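Local structure of protein yahD a copper inducible hydrolase (Lactococcus lactis subsp. lactis, 3OG9) at residues 62-67 with 74-79; 69-74 with 135-140; 127-132 with 203-208; 149-154 with 179-184. The protein is a copper-inducible protein of the alpha/beta hydrolase fold, probably a hydrolase, that binds D-malate in its pocket. All coordinates share one frame; numbering follows the deposited sequence. Where two conformers were deposited one is given.

Contact 1 (62-67 with 74-79). With MLT (D-malate), chain C.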
loop_
_atom_site.group_PDB
_atom_site.type_symbol
_atom_site.label_atom_id
_atom_site.label_comp_id
_atom_site.label_asym_id
_atom_site.label_seq_id
_atom_site.Cartn_x
_atom_site.Cartn_y
_atom_site.Cartn_z
ATOM N N LYS A 62 2.111 3.833 -14.673
ATOM C CA LYS A 62 3.247 4.134 -15.557
ATOM C C LYS A 62 4.136 5.240 -15.004
ATOM O O LYS A 62 3.670 6.110 -14.253
ATOM C CB LYS A 62 2.719 4.564 -16.923
ATOM C CG LYS A 62 2.124 3.418 -17.716
ATOM C CD LYS A 62 1.294 3.944 -18.893
ATOM C CE LYS A 62 2.112 4.050 -20.163
ATOM N NZ LYS A 62 3.077 5.179 -20.178
ATOM N N LEU A 63 5.411 5.199 -15.396
ATOM C CA LEU A 63 6.370 6.262 -15.177
ATOM C C LEU A 63 6.453 7.073 -16.458
ATOM O O LEU A 63 5.917 6.642 -17.498
ATOM C CB LEU A 63 7.765 5.690 -14.873
ATOM C CG LEU A 63 7.827 4.938 -13.519
ATOM C CD1 LEU A 63 9.203 4.338 -13.289
ATOM C CD2 LEU A 63 7.404 5.847 -12.331
ATOM N N ARG A 64 7.159 8.202 -16.392
ATOM C CA ARG A 64 7.251 9.129 -17.535
ATOM C C ARG A 64 8.429 8.982 -18.552
ATOM O O ARG A 64 8.526 9.778 -19.470
ATOM C CB ARG A 64 6.972 10.598 -17.106
ATOM C CG ARG A 64 5.548 10.854 -16.586
ATOM C CD ARG A 64 5.251 12.366 -16.681
ATOM N NE ARG A 64 4.098 12.781 -15.860
ATOM C CZ ARG A 64 2.834 12.707 -16.251
ATOM N NH1 ARG A 64 2.530 12.203 -17.450
ATOM N NH2 ARG A 64 1.859 13.138 -15.425
ATOM N N GLY A 65 9.361 8.025 -18.479
ATOM C CA GLY A 65 10.723 8.064 -17.964
ATOM C C GLY A 65 11.627 9.270 -17.893
ATOM O O GLY A 65 12.472 9.603 -18.792
ATOM N N LEU A 66 11.469 9.864 -16.730
ATOM C CA LEU A 66 12.247 10.924 -16.200
ATOM C C LEU A 66 12.771 10.301 -14.890
ATOM O O LEU A 66 12.491 10.792 -13.796
ATOM C CB LEU A 66 11.317 12.125 -15.948
ATOM C CG LEU A 66 10.647 12.673 -17.217
ATOM C CD1 LEU A 66 9.782 13.878 -16.874
ATOM C CD2 LEU A 66 11.751 13.049 -18.214
ATOM N N GLY A 67 13.546 9.220 -15.028
ATOM C CA GLY A 67 14.161 8.531 -13.860
ATOM C C GLY A 67 15.063 9.379 -12.961
ATOM O O GLY A 67 15.361 8.993 -11.811
ATOM N N PHE A 74 5.933 10.408 -12.218
ATOM C CA PHE A 74 4.721 9.598 -12.005
ATOM C C PHE A 74 3.650 10.059 -12.984
ATOM O O PHE A 74 3.256 11.241 -12.982
ATOM C CB PHE A 74 4.243 9.701 -10.553
ATOM C CG PHE A 74 5.302 9.366 -9.522
ATOM C CD1 PHE A 74 6.218 8.338 -9.743
ATOM C CD2 PHE A 74 5.312 10.014 -8.277
ATOM C CE1 PHE A 74 7.191 8.017 -8.765
ATOM C CE2 PHE A 74 6.275 9.703 -7.301
ATOM C CZ PHE A 74 7.222 8.708 -7.541
ATOM N N ASP A 75 3.194 9.143 -13.829
ATOM C CA ASP A 75 2.096 9.439 -14.768
ATOM C C ASP A 75 0.729 9.445 -14.040
ATOM O O ASP A 75 0.117 8.396 -13.753
ATOM C CB ASP A 75 2.152 8.474 -15.949
ATOM C CG ASP A 75 1.061 8.719 -16.978
ATOM O OD1 ASP A 75 0.084 9.430 -16.663
ATOM O OD2 ASP A 75 1.183 8.163 -18.097
ATOM N N LEU A 76 0.269 10.647 -13.718
ATOM C CA LEU A 76 -0.930 10.816 -12.918
ATOM C C LEU A 76 -2.203 10.391 -13.633
ATOM O O LEU A 76 -3.151 9.938 -12.976
ATOM C CB LEU A 76 -1.035 12.253 -12.392
ATOM C CG LEU A 76 0.174 12.713 -11.560
ATOM C CD1 LEU A 76 -0.038 14.133 -11.065
ATOM C CD2 LEU A 76 0.521 11.756 -10.402
ATOM N N GLU A 77 -2.241 10.502 -14.960
ATOM C CA GLU A 77 -3.382 9.939 -15.691
ATOM C C GLU A 77 -3.446 8.417 -15.532
ATOM O O GLU A 77 -4.523 7.855 -15.280
ATOM C CB GLU A 77 -3.373 10.355 -17.160
ATOM C CG GLU A 77 -3.885 11.803 -17.356
ATOM C CD GLU A 77 -4.107 12.194 -18.829
ATOM O OE1 GLU A 77 -4.055 11.321 -19.727
ATOM O OE2 GLU A 77 -4.334 13.396 -19.078
ATOM N N SER A 78 -2.293 7.764 -15.662
ATOM C CA SER A 78 -2.198 6.321 -15.457
ATOM C C SER A 78 -2.559 5.983 -14.028
ATOM O O SER A 78 -3.322 5.048 -13.811
ATOM C CB SER A 78 -0.802 5.793 -15.788
ATOM O OG SER A 78 -0.676 4.399 -15.539
ATOM N N LEU A 79 -2.001 6.725 -13.073
ATOM C CA LEU A 79 -2.292 6.495 -11.656
ATOM C C LEU A 79 -3.785 6.535 -11.450
ATOM O O LEU A 79 -4.359 5.677 -10.791
ATOM C CB LEU A 79 -1.564 7.518 -10.747
ATOM C CG LEU A 79 -1.892 7.485 -9.247
ATOM C CD1 LEU A 79 -1.483 6.146 -8.629
ATOM C CD2 LEU A 79 -1.306 8.692 -8.491
HETATM C C1 MLT C . 6.652 4.367 -7.451
HETATM O O1 MLT C . 6.630 4.243 -8.705
HETATM O O2 MLT C . 5.642 4.075 -6.765
HETATM C C2 MLT C . 7.890 4.896 -6.761
HETATM O O3 MLT C . 8.897 5.259 -7.689
HETATM C C3 MLT C . 8.433 3.900 -5.735
HETATM C C4 MLT C . 8.977 2.634 -6.355
HETATM O O4 MLT C . 9.982 2.122 -5.816
HETATM O O5 MLT C . 8.474 2.061 -7.356
HETATM O O HOH W 1 3.699 8.147 -19.200
HETATM O O HOH W 2 -0.080 11.505 -18.313
#
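Lys62 N donates to Ser78 OG at 3.0 Å, a nearly straight bond, and Asp75 N donates to Lys62 O at 3.1 Å, so both backbone polar atoms of Lys62 are held where the loop of this alpha/beta hydrolase runs past the N-terminus of helix 76-97. Asp75 is the N-cap of that helix. A chi1 of -179° swings its CG away from Asp75 N and brings OD1 to the N-H of Ser78, the usual N-cap bond, here 3.1 Å long between Ser78 N and Asp75 OD1 and made from above the carboxylate plane. Charges gather round it. Arg64 NH1 and Asp75 OD1 form a long salt bridge of 3.8 Å in which no N-H points at the oxygen, and water 2 bridges the same two atoms, lying in the guanidinium plane at its edge. Water 1 donates to both Asp75 OD2 and Leu63 O, and accepts weakly from Lys62 NZ. The extended Arg64 chain lays one guanidinium face over Asp75 CA. Outside the pair, Asn73 OD1 accepts from the backbone N of both Arg64 and Leu66. Leu63 and Phe74 run side by side toward the D-malate pocket, where Leu63 CD2 meets the Phe74 ring edge at CD1, 3.8 Å away. Further along that ring, Phe74 CE1 comes within 3.4 Å of malate O3.

Contact 2 (69-74 with 135-140); sequences FTKENF and GMQLED. With MLT (D-malate), chain C.
The Phe74 ring is sandwiched between Leu138 and its own loop, forming part of the wall of the D-malate pocket in this alpha/beta hydrolase. Leu138 CD2 sits over one face, a CH-pi contact 3.8 Å from the ring centroid, and Thr70 O lies over the opposite face. Met136 adds an oblique Met-aromatic contact, its SD 3.9 Å from Phe74 CZ. Its CG stands between the backbone N and the carbonyl carbon (chi1 69°), and a bend at chi3 (-55°) carries CE onto Thr70 CG2, a tight 3.4 Å. Lys71 bends at chi3 (-90°), passing its methylenes along Leu138 O before NZ donates to Gln137 OE1 at 3.1 Å, tilted from the amide plane. Gln137, extended beyond CG, gives its NE2 to Asp174, so both ends of the amide are engaged. Asn114, which binds the malate, accepts from Met136 N through OD1. Water 3 joins the two backbones, donating to Lys71 O at 2.6 Å and Leu138 O at 2.8 Å.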
loop_
_atom_site.group_PDB
_atom_site.type_symbol
_atom_site.label_atom_id
_atom_site.label_comp_id
_atom_site.label_asym_id
_atom_site.label_seq_id
_atom_site.Cartn_x
_atom_site.Cartn_y
_atom_site.Cartn_z
ATOM N N PHE A 69 13.964 12.063 -11.684
ATOM C CA PHE A 69 12.970 12.838 -10.941
ATOM C C PHE A 69 12.134 11.909 -10.053
ATOM O O PHE A 69 12.080 10.710 -10.277
ATOM C CB PHE A 69 12.068 13.648 -11.898
ATOM C CG PHE A 69 12.815 14.736 -12.637
ATOM C CD1 PHE A 69 12.761 16.068 -12.187
ATOM C CD2 PHE A 69 13.636 14.425 -13.746
ATOM C CE1 PHE A 69 13.493 17.084 -12.848
ATOM C CE2 PHE A 69 14.362 15.423 -14.393
ATOM C CZ PHE A 69 14.278 16.760 -13.942
ATOM N N THR A 70 11.496 12.503 -9.061
ATOM C CA THR A 70 10.580 11.817 -8.161
ATOM C C THR A 70 9.140 12.046 -8.658
ATOM O O THR A 70 8.751 11.372 -9.573
ATOM C CB THR A 70 10.857 12.226 -6.703
ATOM O OG1 THR A 70 12.185 11.751 -6.364
ATOM C CG2 THR A 70 9.843 11.591 -5.772
ATOM N N LYS A 71 8.409 13.050 -8.163
ATOM C CA LYS A 71 6.983 13.203 -8.542
ATOM C C LYS A 71 6.756 13.480 -10.027
ATOM O O LYS A 71 5.745 13.068 -10.570
ATOM C CB LYS A 71 6.249 14.258 -7.670
ATOM C CG LYS A 71 5.868 13.718 -6.272
ATOM C CD LYS A 71 4.871 14.596 -5.565
ATOM C CE LYS A 71 5.534 15.650 -4.737
ATOM N NZ LYS A 71 4.575 16.747 -4.564
ATOM N N GLU A 72 7.693 14.179 -10.674
ATOM C CA GLU A 72 7.595 14.447 -12.110
ATOM C C GLU A 72 7.628 13.174 -12.964
ATOM O O GLU A 72 7.181 13.205 -14.112
ATOM C CB GLU A 72 8.697 15.421 -12.607
ATOM C CG GLU A 72 8.605 16.846 -11.997
ATOM C CD GLU A 72 9.236 16.949 -10.592
ATOM O OE1 GLU A 72 9.807 15.939 -10.103
ATOM O OE2 GLU A 72 9.166 18.051 -9.970
ATOM N N ASN A 73 8.156 12.081 -12.427
ATOM C CA ASN A 73 8.160 10.817 -13.177
ATOM C C ASN A 73 6.883 9.987 -13.057
ATOM O O ASN A 73 6.756 8.970 -13.722
ATOM C CB ASN A 73 9.369 9.941 -12.777
ATOM C CG ASN A 73 9.761 8.954 -13.873
ATOM O OD1 ASN A 73 9.432 9.143 -15.043
ATOM N ND2 ASN A 73 10.458 7.898 -13.497
ATOM N N PHE A 74 5.933 10.408 -12.218
ATOM C CA PHE A 74 4.721 9.598 -12.005
ATOM C C PHE A 74 3.650 10.059 -12.984
ATOM O O PHE A 74 3.256 11.241 -12.982
ATOM C CB PHE A 74 4.243 9.701 -10.553
ATOM C CG PHE A 74 5.302 9.366 -9.522
ATOM C CD1 PHE A 74 6.218 8.338 -9.743
ATOM C CD2 PHE A 74 5.312 10.014 -8.277
ATOM C CE1 PHE A 74 7.191 8.017 -8.765
ATOM C CE2 PHE A 74 6.275 9.703 -7.301
ATOM C CZ PHE A 74 7.222 8.708 -7.541
ATOM N N GLY A 135 6.786 3.800 1.645
ATOM C CA GLY A 135 5.863 4.557 0.830
ATOM C C GLY A 135 6.251 6.035 0.719
ATOM O O GLY A 135 7.159 6.548 1.426
ATOM N N MET A 136 5.522 6.739 -0.153
ATOM C CA MET A 136 5.777 8.133 -0.419
ATOM C C MET A 136 4.536 8.800 -0.950
ATOM O O MET A 136 3.579 8.126 -1.321
ATOM C CB MET A 136 6.897 8.258 -1.456
ATOM C CG MET A 136 6.509 7.786 -2.885
ATOM S SD MET A 136 7.986 7.544 -3.890
ATOM C CE MET A 136 8.721 9.130 -3.728
ATOM N N GLN A 137 4.560 10.139 -1.000
ATOM C CA GLN A 137 3.498 10.883 -1.675
ATOM C C GLN A 137 3.688 10.829 -3.213
ATOM O O GLN A 137 4.760 11.159 -3.708
ATOM C CB GLN A 137 3.498 12.337 -1.165
ATOM C CG GLN A 137 2.370 13.150 -1.733
ATOM C CD GLN A 137 2.529 14.610 -1.518
ATOM O OE1 GLN A 137 3.466 15.238 -2.046
ATOM N NE2 GLN A 137 1.608 15.189 -0.753
ATOM N N LEU A 138 2.650 10.442 -3.956
ATOM C CA LEU A 138 2.679 10.431 -5.426
ATOM C C LEU A 138 2.251 11.775 -6.077
ATOM O O LEU A 138 2.739 12.133 -7.149
ATOM C CB LEU A 138 1.755 9.314 -5.934
ATOM C CG LEU A 138 2.221 7.918 -5.530
ATOM C CD1 LEU A 138 1.299 6.925 -6.153
ATOM C CD2 LEU A 138 3.695 7.698 -5.984
ATOM N N GLU A 139 1.326 12.484 -5.431
ATOM C CA GLU A 139 0.791 13.726 -5.950
ATOM C C GLU A 139 0.287 14.617 -4.803
ATOM O O GLU A 139 -0.071 14.129 -3.717
ATOM C CB GLU A 139 -0.343 13.442 -6.964
ATOM C CG GLU A 139 -1.355 12.425 -6.441
ATOM C CD GLU A 139 -2.689 12.437 -7.186
ATOM O OE1 GLU A 139 -2.875 13.342 -8.069
ATOM O OE2 GLU A 139 -3.546 11.555 -6.859
ATOM N N ASP A 140 0.263 15.922 -5.044
ATOM C CA ASP A 140 -0.339 16.856 -4.094
ATOM C C ASP A 140 -1.722 17.217 -4.644
ATOM O O ASP A 140 -1.857 17.517 -5.839
ATOM C CB ASP A 140 0.547 18.093 -3.954
ATOM C CG ASP A 140 0.153 18.979 -2.767
ATOM O OD1 ASP A 140 -0.659 18.547 -1.912
ATOM O OD2 ASP A 140 0.665 20.115 -2.686
HETATM C C1 MLT C . 6.652 4.367 -7.451
HETATM O O1 MLT C . 6.630 4.243 -8.705
HETATM O O2 MLT C . 5.642 4.075 -6.765
HETATM C C2 MLT C . 7.890 4.896 -6.761
HETATM O O3 MLT C . 8.897 5.259 -7.689
HETATM C C3 MLT C . 8.433 3.900 -5.735
HETATM C C4 MLT C . 8.977 2.634 -6.355
HETATM O O4 MLT C . 9.982 2.122 -5.816
HETATM O O5 MLT C . 8.474 2.061 -7.356
HETATM O O HOH W 3 3.341 13.466 -9.590
#

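Contact 3 (127-132 with 203-208); sequences FDKIIA and KWLTET
Ile131 CG1 and Lys129 CD both approach the six-membered ring of the Trp204 indole obliquely; in the conformer given, Thr208 OG1 lies over one face. This is helix-on-sheet packing of the alpha/beta hydrolase fold, between the last helix, 195-208, and strand 129-133: the axes of segments 203-208 and 129-132 run nearly antiparallel (168°), 10.9 Å apart at closest approach. With CG anti to the backbone N (chi1 176°), Trp204 extends toward the strand; Ile131 slides past it the other way and sets CG1 3.6 Å from Trp204 CZ3. Trp204 CH2 also approaches Ile130 O, and the indole meets the ring of Phe153 on the next strand. Toward the C-terminal end of the helix, the Lys129 chain runs alongside Leu205 and Thr208, its CD 3.9 Å from Leu205 CD1 and, in this conformer, its CE 3.5 Å from Thr208 OG1. A bend at chi4 turns the Lys129 ammonium back to its neighbour, where NZ forms a 2.8 Å salt bridge with Asp128 OD2 on the syn side.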
loop_
_atom_site.group_PDB
_atom_site.type_symbol
_atom_site.label_atom_id
_atom_site.label_comp_id
_atom_site.label_asym_id
_atom_site.label_seq_id
_atom_site.Cartn_x
_atom_site.Cartn_y
_atom_site.Cartn_z
ATOM N N PHE A 127 -10.329 1.369 3.290
ATOM C CA PHE A 127 -9.552 0.417 4.110
ATOM C C PHE A 127 -9.745 0.709 5.605
ATOM O O PHE A 127 -9.877 1.870 6.021
ATOM C CB PHE A 127 -8.040 0.516 3.839
ATOM C CG PHE A 127 -7.615 0.141 2.438
ATOM C CD1 PHE A 127 -7.806 -1.148 1.955
ATOM C CD2 PHE A 127 -6.969 1.084 1.636
ATOM C CE1 PHE A 127 -7.383 -1.500 0.658
ATOM C CE2 PHE A 127 -6.541 0.757 0.359
ATOM C CZ PHE A 127 -6.753 -0.536 -0.137
ATOM N N ASP A 128 -9.701 -0.339 6.413
ATOM C CA ASP A 128 -9.730 -0.149 7.859
ATOM C C ASP A 128 -8.376 0.367 8.375
ATOM O O ASP A 128 -8.323 1.281 9.218
ATOM C CB ASP A 128 -10.112 -1.447 8.566
ATOM C CG ASP A 128 -10.205 -1.261 10.069
ATOM O OD1 ASP A 128 -10.973 -0.370 10.491
ATOM O OD2 ASP A 128 -9.493 -1.973 10.812
ATOM N N LYS A 129 -7.291 -0.239 7.868
ATOM C CA LYS A 129 -5.909 0.130 8.243
ATOM C C LYS A 129 -4.998 -0.004 7.037
ATOM O O LYS A 129 -5.346 -0.704 6.078
ATOM C CB LYS A 129 -5.350 -0.833 9.280
ATOM C CG LYS A 129 -6.047 -0.822 10.577
ATOM C CD LYS A 129 -5.409 -1.760 11.535
ATOM C CE LYS A 129 -6.083 -1.601 12.856
ATOM N NZ LYS A 129 -7.523 -2.008 12.825
ATOM N N ILE A 130 -3.836 0.662 7.096
ATOM C CA ILE A 130 -2.794 0.510 6.073
ATOM C C ILE A 130 -1.441 0.298 6.738
ATOM O O ILE A 130 -1.101 0.966 7.705
ATOM C CB ILE A 130 -2.715 1.773 5.168
ATOM C CG1 ILE A 130 -3.998 1.915 4.343
ATOM C CG2 ILE A 130 -1.483 1.706 4.194
ATOM C CD1 ILE A 130 -3.908 2.980 3.258
ATOM N N ILE A 131 -0.684 -0.658 6.217
ATOM C CA ILE A 131 0.704 -0.858 6.576
ATOM C C ILE A 131 1.454 -0.586 5.283
ATOM O O ILE A 131 1.325 -1.351 4.305
ATOM C CB ILE A 131 0.931 -2.315 7.067
ATOM C CG1 ILE A 131 0.182 -2.507 8.396
ATOM C CG2 ILE A 131 2.458 -2.630 7.266
ATOM C CD1 ILE A 131 0.146 -3.909 8.961
ATOM N N ALA A 132 2.216 0.514 5.260
ATOM C CA ALA A 132 2.935 0.931 4.029
ATOM C C ALA A 132 4.429 0.880 4.275
ATOM O O ALA A 132 4.939 1.702 5.020
ATOM C CB ALA A 132 2.553 2.357 3.644
ATOM N N LYS A 203 3.901 -6.254 15.467
ATOM C CA LYS A 203 3.646 -5.777 16.826
ATOM C C LYS A 203 2.584 -4.682 16.843
ATOM O O LYS A 203 1.647 -4.693 17.660
ATOM C CB LYS A 203 4.948 -5.302 17.456
ATOM C CG LYS A 203 4.823 -4.742 18.881
ATOM C CD LYS A 203 6.247 -4.595 19.455
ATOM C CE LYS A 203 6.383 -3.428 20.400
ATOM N NZ LYS A 203 5.229 -3.354 21.331
ATOM N N TRP A 204 2.718 -3.729 15.936
ATOM C CA TRP A 204 1.740 -2.647 15.809
ATOM C C TRP A 204 0.334 -3.186 15.550
ATOM O O TRP A 204 -0.624 -2.756 16.204
ATOM C CB TRP A 204 2.142 -1.719 14.679
ATOM C CG TRP A 204 1.160 -0.617 14.378
ATOM C CD1 TRP A 204 1.046 0.576 15.028
ATOM C CD2 TRP A 204 0.192 -0.596 13.320
ATOM N NE1 TRP A 204 0.071 1.351 14.438
ATOM C CE2 TRP A 204 -0.473 0.659 13.387
ATOM C CE3 TRP A 204 -0.182 -1.505 12.325
ATOM C CZ2 TRP A 204 -1.488 1.019 12.504
ATOM C CZ3 TRP A 204 -1.207 -1.126 11.411
ATOM C CH2 TRP A 204 -1.817 0.130 11.502
ATOM N N LEU A 205 0.209 -4.164 14.651
ATOM C CA LEU A 205 -1.105 -4.744 14.387
ATOM C C LEU A 205 -1.744 -5.389 15.629
ATOM O O LEU A 205 -2.945 -5.204 15.848
ATOM C CB LEU A 205 -1.067 -5.746 13.221
ATOM C CG LEU A 205 -2.435 -6.119 12.633
ATOM C CD1 LEU A 205 -3.193 -4.926 12.054
ATOM C CD2 LEU A 205 -2.257 -7.142 11.540
ATOM N N THR A 206 -0.962 -6.125 16.434
ATOM C CA THR A 206 -1.459 -6.650 17.740
ATOM C C THR A 206 -1.987 -5.565 18.691
ATOM O O THR A 206 -2.905 -5.805 19.482
ATOM C CB THR A 206 -0.412 -7.514 18.517
ATOM O OG1 THR A 206 0.553 -6.676 19.181
ATOM C CG2 THR A 206 0.279 -8.473 17.584
ATOM N N GLU A 207 -1.403 -4.376 18.611
ATOM C CA GLU A 207 -1.820 -3.238 19.436
ATOM C C GLU A 207 -3.039 -2.546 18.903
ATOM O O GLU A 207 -3.845 -2.035 19.674
ATOM C CB GLU A 207 -0.690 -2.215 19.553
ATOM C CG GLU A 207 0.500 -2.773 20.274
ATOM C CD GLU A 207 1.739 -1.926 20.119
ATOM O OE1 GLU A 207 1.626 -0.779 19.648
ATOM O OE2 GLU A 207 2.834 -2.413 20.470
ATOM N N THR A 208 -3.165 -2.465 17.578
ATOM C CA THR A 208 -4.263 -1.694 16.964
ATOM C C THR A 208 -5.430 -2.552 16.483
ATOM O O THR A 208 -6.556 -2.057 16.359
ATOM C CB THR A 208 -3.792 -0.847 15.756
ATOM O OG1 THR A 208 -3.177 -1.697 14.781
ATOM C CG2 THR A 208 -2.824 0.246 16.184
#

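Contact 4 (149-154 with 179-184); sequences DKHVFL and GCQLEI
Strands 151-156 and 181-186 of a beta-alpha-beta unit pair side by side and parallel; over 151-154 and 181-184 their axes are 4.8 Å apart and cross at -20°. Four backbone bonds join them in the alternating parallel pattern: Gln181 N to Lys150 O, Val152 N to Gln181 O, Glu183 N to Val152 O and Leu154 N to Glu183 O. On the sheet face bearing His151 and Phe153, Gln181 CB lies over the His151 ring, a CH-pi contact 3.9 Å from its centroid. Water 4, in the plane of that ring at its edge, links His151 ND1 with Gln181 O. Glu183 CG approaches the Phe153 ring obliquely, 3.8 Å from CD1, and a bend at chi2 (84°) leads the carboxylate away; helix 195-208 packs on this face through Trp204. On the face of Val152, Leu154, Leu182 and Ile184 the paired side chains are apolar: Val152 CB is 3.7 Å from Leu182 CD2, and Leu154 CD1 meets Ile184 CD1 at 3.7 Å. Phe120 and Leu117 of helix 111-121 and Phe168 of helix 165-177 pack there. Gly179 ends helix 165-177 in a Schellman motif, leading into the edge strand of the crossover typical of the alpha/beta hydrolase sheet.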
loop_
_atom_site.group_PDB
_atom_site.type_symbol
_atom_site.label_atom_id
_atom_site.label_comp_id
_atom_site.label_asym_id
_atom_site.label_seq_id
_atom_site.Cartn_x
_atom_site.Cartn_y
_atom_site.Cartn_z
ATOM N N ASP A 149 -10.585 8.346 12.405
ATOM C CA ASP A 149 -10.540 7.170 13.294
ATOM C C ASP A 149 -9.484 6.122 12.867
ATOM O O ASP A 149 -9.332 5.099 13.525
ATOM C CB ASP A 149 -11.924 6.506 13.332
ATOM C CG ASP A 149 -12.438 6.087 11.933
ATOM O OD1 ASP A 149 -12.086 6.718 10.886
ATOM O OD2 ASP A 149 -13.248 5.133 11.886
ATOM N N LYS A 150 -8.792 6.373 11.751
ATOM C CA LYS A 150 -7.985 5.354 11.088
ATOM C C LYS A 150 -6.566 5.258 11.646
ATOM O O LYS A 150 -6.003 6.256 12.127
ATOM C CB LYS A 150 -7.924 5.636 9.570
ATOM C CG LYS A 150 -9.302 5.749 8.906
ATOM C CD LYS A 150 -10.042 4.450 8.917
ATOM C CE LYS A 150 -11.213 4.528 7.927
ATOM N NZ LYS A 150 -11.805 3.198 7.887
ATOM N N HIS A 151 -6.006 4.050 11.595
ATOM C CA HIS A 151 -4.659 3.788 12.068
ATOM C C HIS A 151 -3.815 3.326 10.891
ATOM O O HIS A 151 -4.253 2.518 10.069
ATOM C CB HIS A 151 -4.680 2.729 13.161
ATOM C CG HIS A 151 -5.080 3.272 14.499
ATOM N ND1 HIS A 151 -4.156 3.737 15.410
ATOM C CD2 HIS A 151 -6.293 3.430 15.078
ATOM C CE1 HIS A 151 -4.783 4.168 16.490
ATOM N NE2 HIS A 151 -6.079 4.010 16.308
ATOM N N VAL A 152 -2.616 3.879 10.782
ATOM C CA VAL A 152 -1.790 3.636 9.604
ATOM C C VAL A 152 -0.347 3.477 10.089
ATOM O O VAL A 152 0.111 4.270 10.930
ATOM C CB VAL A 152 -1.881 4.837 8.590
ATOM C CG1 VAL A 152 -0.781 4.722 7.502
ATOM C CG2 VAL A 152 -3.275 4.856 7.913
ATOM N N PHE A 153 0.342 2.458 9.587
ATOM C CA PHE A 153 1.774 2.203 9.904
ATOM C C PHE A 153 2.613 2.550 8.668
ATOM O O PHE A 153 2.248 2.125 7.556
ATOM C CB PHE A 153 1.957 0.693 10.201
ATOM C CG PHE A 153 3.408 0.279 10.489
ATOM C CD1 PHE A 153 3.866 0.178 11.795
ATOM C CD2 PHE A 153 4.268 -0.044 9.452
ATOM C CE1 PHE A 153 5.197 -0.223 12.056
ATOM C CE2 PHE A 153 5.612 -0.446 9.687
ATOM C CZ PHE A 153 6.070 -0.509 10.995
ATOM N N LEU A 154 3.689 3.339 8.851
ATOM C CA LEU A 154 4.573 3.732 7.764
ATOM C C LEU A 154 5.993 3.471 8.157
ATOM O O LEU A 154 6.406 3.812 9.282
ATOM C CB LEU A 154 4.475 5.242 7.455
ATOM C CG LEU A 154 3.105 5.817 7.134
ATOM C CD1 LEU A 154 3.164 7.358 7.064
ATOM C CD2 LEU A 154 2.550 5.262 5.823
ATOM N N GLY A 179 -6.701 13.275 9.620
ATOM C CA GLY A 179 -7.078 12.780 10.934
ATOM C C GLY A 179 -6.485 11.448 11.337
ATOM O O GLY A 179 -6.752 10.991 12.443
ATOM N N CYS A 180 -5.647 10.839 10.486
ATOM C CA CYS A 180 -5.066 9.509 10.814
ATOM C C CYS A 180 -4.161 9.501 12.035
ATOM O O CYS A 180 -3.440 10.455 12.304
ATOM C CB CYS A 180 -4.265 8.900 9.651
ATOM S SG CYS A 180 -5.205 8.551 8.205
ATOM N N GLN A 181 -4.158 8.363 12.728
ATOM C CA GLN A 181 -3.240 8.117 13.823
ATOM C C GLN A 181 -2.095 7.301 13.210
ATOM O O GLN A 181 -2.301 6.186 12.766
ATOM C CB GLN A 181 -3.938 7.287 14.913
ATOM C CG GLN A 181 -4.826 8.067 15.891
ATOM C CD GLN A 181 -6.076 8.666 15.230
ATOM O OE1 GLN A 181 -6.835 7.991 14.506
ATOM N NE2 GLN A 181 -6.285 9.930 15.473
ATOM N N LEU A 182 -0.898 7.852 13.204
ATOM C CA LEU A 182 0.240 7.234 12.525
ATOM C C LEU A 182 1.216 6.618 13.474
ATOM O O LEU A 182 1.510 7.191 14.523
ATOM C CB LEU A 182 1.031 8.295 11.727
ATOM C CG LEU A 182 0.316 9.008 10.597
ATOM C CD1 LEU A 182 1.300 9.907 9.760
ATOM C CD2 LEU A 182 -0.311 7.932 9.721
ATOM N N GLU A 183 1.746 5.467 13.072
ATOM C CA GLU A 183 2.961 4.922 13.658
ATOM C C GLU A 183 4.046 4.963 12.596
ATOM O O GLU A 183 3.869 4.404 11.512
ATOM C CB GLU A 183 2.747 3.477 14.109
ATOM C CG GLU A 183 4.025 2.731 14.564
ATOM C CD GLU A 183 4.373 3.001 16.014
ATOM O OE1 GLU A 183 3.447 3.347 16.770
ATOM O OE2 GLU A 183 5.561 2.846 16.409
ATOM N N ILE A 184 5.179 5.578 12.937
ATOM C CA ILE A 184 6.306 5.663 12.014
ATOM C C ILE A 184 7.460 4.786 12.472
ATOM O O ILE A 184 7.991 5.004 13.566
ATOM C CB ILE A 184 6.803 7.148 11.835
ATOM C CG1 ILE A 184 5.637 8.127 11.560
ATOM C CG2 ILE A 184 7.916 7.247 10.787
ATOM C CD1 ILE A 184 4.838 7.801 10.320
HETATM O O HOH W 4 -1.476 4.039 14.662
#

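From the N terminus, contact 1 comes first, closing a short loop within the connection from strand 45-48 to helix 76-97 and tying it to the start of that helix. Contact 2 crosses it: its first segment starts inside that loop and shares Phe74 with contact 1, while its second follows strand 129-133. Contact 2 thus brings two distant loops together, and both contacts touch the malate. Contact 3 also crosses contact 2, opening just before residues 135-140 and ending at the C-terminal helix, on the opposite side of the chain's centre. Within the span of contact 3 falls contact 4, which closes the 151-156 to 181-186 crossover. Contacts 3 and 4 meet through neighbouring strands 129-133 and 151-156, where Ile130 O and Phe153 N pair at 2.8 Å.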